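Local coordinates for sensor protein kinase WalK (Staphylococcus aureus, PDB 4YWZ) that probably senses an extracellular signal through this receptor domain and relays it, as an essential histidine kinase, to its partner response regulator WalR, at residues A95-I106 against V117-K125. The protein carries 1 engineered substitution. Numbering follows the deposited sequence.
Sequences ALSLGQSNDHLI and VWVYNIPVK
Asn-102, His-104 and Ile-106 form antiparallel hydrogen-bonded pairs with Asn-121, Val-119 and Val-117, so that six backbone bonds zip edge strand 102-109 to strand 114-126; the straightest runs from Asn-121 N to Asn-102 O (3.0 Å, 174°). The two asparagine side chains lie alongside each other with amide planes 78° apart. Asn-121 ND2 reaches Asn-102 OD1 (3.0 Å) in the plane of its own amide and also Ser-91 OG, while Asn-121 OD1 accepts from Asn-133 and Asn-102 ND2 donates to Ser-91 O, tying the sheet to helix 90-98. Past the last paired residues, the extended Lys-125 chain carries NZ to a lone pair of Gly-99 O (3.0 Å), and a water links this ammonium to Leu-98 O at the helix end. On the face turned to helix 7-37, Trp-118 NE1 donates to Asp-103 OD2 (2.9 Å) from above the carboxylate plane, the oxygen staying near the indole plane. Val-119 CB sits over one face of the His-104 ring, 4.1 Å from its centroid, a CH-pi contact; chi1 of 64° sets the ring's CG between backbone N and carbonyl carbon, the imidazole alongside Val-119. Ile-106 CG1 lies against Val-117 CB (3.7 Å), and the Pro-123 ring packs on the Gly-99 backbone (CG to C, 3.4 Å). In this Cache-family sheet, backbone pairing thus sets the register, the asparagines tie both strands to helix 90-98 through Ser-91, and Lys-125 holds the turn after it.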
loop_
_atom_site.group_PDB
_atom_site.type_symbol
_atom_site.label_atom_id
_atom_site.label_comp_id
_atom_site.label_asym_id
_atom_site.label_seq_id
_atom_site.Cartn_x
_atom_site.Cartn_y
_atom_site.Cartn_z
ATOM N N ALA A 95 -24.403 -8.578 2.292
ATOM C CA ALA A 95 -23.502 -9.570 1.637
ATOM C C ALA A 95 -23.970 -10.991 1.761
ATOM O O ALA A 95 -23.903 -11.769 0.818
ATOM C CB ALA A 95 -22.113 -9.437 2.270
ATOM N N LEU A 96 -24.421 -11.351 2.944
ATOM C CA LEU A 96 -24.912 -12.713 3.211
ATOM C C LEU A 96 -26.132 -13.014 2.316
ATOM O O LEU A 96 -26.271 -14.170 1.818
ATOM C CB LEU A 96 -25.269 -12.859 4.650
ATOM C CG LEU A 96 -24.160 -12.967 5.686
ATOM C CD1 LEU A 96 -24.751 -12.936 7.057
ATOM C CD2 LEU A 96 -23.186 -14.169 5.546
ATOM N N SER A 97 -27.025 -12.058 2.223
ATOM C CA SER A 97 -28.304 -12.270 1.401
ATOM C C SER A 97 -28.162 -12.270 -0.037
ATOM O O SER A 97 -28.884 -12.968 -0.734
ATOM C CB SER A 97 -29.378 -11.200 1.702
ATOM O OG SER A 97 -29.694 -11.284 3.071
ATOM N N LEU A 98 -27.363 -11.372 -0.537
ATOM C CA LEU A 98 -27.126 -11.176 -1.965
ATOM C C LEU A 98 -26.031 -12.050 -2.485
ATOM O O LEU A 98 -25.958 -12.277 -3.713
ATOM C CB LEU A 98 -26.853 -9.737 -2.312
ATOM C CG LEU A 98 -27.933 -8.667 -2.002
ATOM C CD1 LEU A 98 -27.506 -7.296 -2.409
ATOM C CD2 LEU A 98 -29.204 -9.071 -2.731
ATOM N N GLY A 99 -25.098 -12.545 -1.612
ATOM C CA GLY A 99 -23.907 -13.216 -2.122
ATOM C C GLY A 99 -23.001 -12.321 -2.955
ATOM O O GLY A 99 -22.376 -12.805 -3.887
ATOM N N GLN A 100 -22.962 -11.014 -2.674
ATOM C CA GLN A 100 -22.165 -10.078 -3.362
ATOM C C GLN A 100 -21.325 -9.285 -2.342
ATOM O O GLN A 100 -21.830 -8.972 -1.266
ATOM C CB GLN A 100 -23.014 -9.101 -4.152
ATOM C CG GLN A 100 -23.836 -9.766 -5.297
ATOM C CD GLN A 100 -24.844 -8.804 -5.938
ATOM O OE1 GLN A 100 -25.033 -7.630 -5.523
ATOM N NE2 GLN A 100 -25.501 -9.304 -6.975
ATOM N N SER A 101 -20.134 -8.884 -2.785
ATOM C CA SER A 101 -19.320 -7.993 -1.927
ATOM C C SER A 101 -19.984 -6.646 -1.855
ATOM O O SER A 101 -20.776 -6.162 -2.723
ATOM C CB SER A 101 -17.977 -7.797 -2.588
ATOM O OG SER A 101 -17.322 -9.037 -2.569
ATOM N N ASN A 102 -19.590 -5.865 -0.813
ATOM C CA ASN A 102 -20.006 -4.511 -0.640
ATOM C C ASN A 102 -19.000 -3.719 0.163
ATOM O O ASN A 102 -18.102 -4.329 0.703
ATOM C CB ASN A 102 -21.435 -4.340 -0.080
ATOM C CG ASN A 102 -21.592 -4.836 1.326
ATOM O OD1 ASN A 102 -20.890 -4.386 2.271
ATOM N ND2 ASN A 102 -22.511 -5.758 1.511
ATOM N N ASP A 103 -19.134 -2.402 0.130
ATOM C CA ASP A 103 -18.152 -1.527 0.888
ATOM C C ASP A 103 -18.741 -0.218 1.283
ATOM O O ASP A 103 -19.656 0.303 0.605
ATOM C CB ASP A 103 -16.842 -1.256 0.099
ATOM C CG ASP A 103 -17.027 -0.320 -1.055
ATOM O OD1 ASP A 103 -17.487 -0.802 -2.138
ATOM O OD2 ASP A 103 -16.806 0.889 -0.950
ATOM N N HIS A 104 -18.237 0.351 2.365
ATOM C CA HIS A 104 -18.590 1.735 2.733
ATOM C C HIS A 104 -17.546 2.314 3.665
ATOM O O HIS A 104 -16.751 1.572 4.241
ATOM C CB HIS A 104 -19.976 1.756 3.408
ATOM C CG HIS A 104 -20.087 1.030 4.700
ATOM N ND1 HIS A 104 -20.225 -0.342 4.782
ATOM C CD2 HIS A 104 -20.141 1.483 5.966
ATOM C CE1 HIS A 104 -20.286 -0.706 6.060
ATOM N NE2 HIS A 104 -20.232 0.384 6.796
ATOM N N LEU A 105 -17.593 3.642 3.815
ATOM C CA LEU A 105 -16.671 4.326 4.715
ATOM C C LEU A 105 -17.316 4.563 6.058
ATOM O O LEU A 105 -18.598 4.757 6.169
ATOM C CB LEU A 105 -16.294 5.659 4.113
ATOM C CG LEU A 105 -15.331 5.827 3.006
ATOM C CD1 LEU A 105 -15.294 7.332 2.609
ATOM C CD2 LEU A 105 -13.910 5.415 3.493
ATOM N N ILE A 106 -16.552 4.478 7.143
ATOM C CA ILE A 106 -17.049 4.718 8.503
ATOM C C ILE A 106 -16.020 5.709 9.146
ATOM O O ILE A 106 -14.964 5.923 8.576
ATOM C CB ILE A 106 -17.247 3.535 9.423
ATOM C CG1 ILE A 106 -15.974 2.749 9.766
ATOM C CG2 ILE A 106 -18.282 2.543 8.806
ATOM C CD1 ILE A 106 -16.045 1.592 10.677
ATOM N N VAL A 117 -12.298 4.910 8.015
ATOM C CA VAL A 117 -11.985 3.497 7.870
ATOM C C VAL A 117 -12.829 2.919 6.745
ATOM O O VAL A 117 -13.957 3.279 6.591
ATOM C CB VAL A 117 -12.305 2.737 9.166
ATOM C CG1 VAL A 117 -12.213 1.228 8.953
ATOM C CG2 VAL A 117 -11.287 3.158 10.249
ATOM N N TRP A 118 -12.267 2.097 5.914
ATOM C CA TRP A 118 -12.975 1.551 4.805
ATOM C C TRP A 118 -13.362 0.148 5.208
ATOM O O TRP A 118 -12.522 -0.723 5.514
ATOM C CB TRP A 118 -12.133 1.522 3.517
ATOM C CG TRP A 118 -12.869 1.148 2.293
ATOM C CD1 TRP A 118 -13.968 1.749 1.815
ATOM C CD2 TRP A 118 -12.570 0.072 1.366
ATOM N NE1 TRP A 118 -14.402 1.128 0.623
ATOM C CE2 TRP A 118 -13.572 0.094 0.348
ATOM C CE3 TRP A 118 -11.610 -0.926 1.328
ATOM C CZ2 TRP A 118 -13.569 -0.805 -0.722
ATOM C CZ3 TRP A 118 -11.648 -1.858 0.294
ATOM C CH2 TRP A 118 -12.633 -1.785 -0.698
ATOM N N VAL A 119 -14.669 -0.155 5.112
ATOM C CA VAL A 119 -15.210 -1.447 5.499
ATOM C C VAL A 119 -15.589 -2.170 4.196
ATOM O O VAL A 119 -16.248 -1.618 3.290
ATOM C CB VAL A 119 -16.525 -1.342 6.317
ATOM C CG1 VAL A 119 -17.269 -2.694 6.449
ATOM C CG2 VAL A 119 -16.237 -0.654 7.649
ATOM N N TYR A 120 -15.017 -3.373 4.046
ATOM C CA TYR A 120 -15.249 -4.270 2.864
ATOM C C TYR A 120 -15.756 -5.578 3.415
ATOM O O TYR A 120 -15.180 -6.235 4.282
ATOM C CB TYR A 120 -13.958 -4.429 2.101
ATOM C CG TYR A 120 -14.076 -5.332 0.891
ATOM C CD1 TYR A 120 -14.713 -4.851 -0.203
ATOM C CD2 TYR A 120 -13.545 -6.588 0.890
ATOM C CE1 TYR A 120 -14.859 -5.642 -1.360
ATOM C CE2 TYR A 120 -13.651 -7.404 -0.220
ATOM C CZ TYR A 120 -14.345 -6.926 -1.292
ATOM O OH TYR A 120 -14.477 -7.720 -2.479
ATOM N N ASN A 121 -16.847 -6.057 2.814
ATOM C CA ASN A 121 -17.374 -7.340 3.053
ATOM C C ASN A 121 -17.334 -8.202 1.742
ATOM O O ASN A 121 -17.712 -7.734 0.665
ATOM C CB ASN A 121 -18.855 -7.232 3.400
ATOM C CG ASN A 121 -19.096 -6.648 4.755
ATOM O OD1 ASN A 121 -18.634 -7.205 5.729
ATOM N ND2 ASN A 121 -19.783 -5.570 4.811
ATOM N N ILE A 122 -16.829 -9.415 1.924
ATOM C CA ILE A 122 -16.874 -10.436 0.848
ATOM C C ILE A 122 -17.459 -11.715 1.391
ATOM O O ILE A 122 -17.006 -12.302 2.355
ATOM C CB ILE A 122 -15.512 -10.660 0.145
ATOM C CG1 ILE A 122 -15.701 -11.725 -0.969
ATOM C CG2 ILE A 122 -14.406 -10.985 1.096
ATOM C CD1 ILE A 122 -14.500 -11.895 -1.872
ATOM N N PRO A 123 -18.586 -12.133 0.781
ATOM C CA PRO A 123 -19.156 -13.385 1.239
ATOM C C PRO A 123 -18.303 -14.579 0.800
ATOM O O PRO A 123 -17.738 -14.532 -0.283
ATOM C CB PRO A 123 -20.538 -13.441 0.500
ATOM C CG PRO A 123 -20.492 -12.520 -0.628
ATOM C CD PRO A 123 -19.407 -11.485 -0.246
ATOM N N VAL A 124 -18.285 -15.594 1.637
ATOM C CA VAL A 124 -17.583 -16.862 1.419
ATOM C C VAL A 124 -18.608 -17.849 0.863
ATOM O O VAL A 124 -19.639 -18.022 1.475
ATOM C CB VAL A 124 -16.873 -17.410 2.633
ATOM C CG1 VAL A 124 -16.130 -18.686 2.291
ATOM C CG2 VAL A 124 -15.940 -16.342 3.222
ATOM N N LYS A 125 -18.320 -18.370 -0.350
ATOM C CA LYS A 125 -19.252 -19.367 -1.010
ATOM C C LYS A 125 -18.565 -20.689 -1.114
ATOM O O LYS A 125 -17.356 -20.765 -1.443
ATOM C CB LYS A 125 -19.692 -18.908 -2.368
ATOM C CG LYS A 125 -20.511 -17.631 -2.341
ATOM C CD LYS A 125 -20.937 -17.233 -3.688
ATOM C CE LYS A 125 -21.825 -16.038 -3.620
ATOM N NZ LYS A 125 -22.189 -15.607 -4.991
HETATM O O HOH W 1 -24.746 -13.877 -5.656
#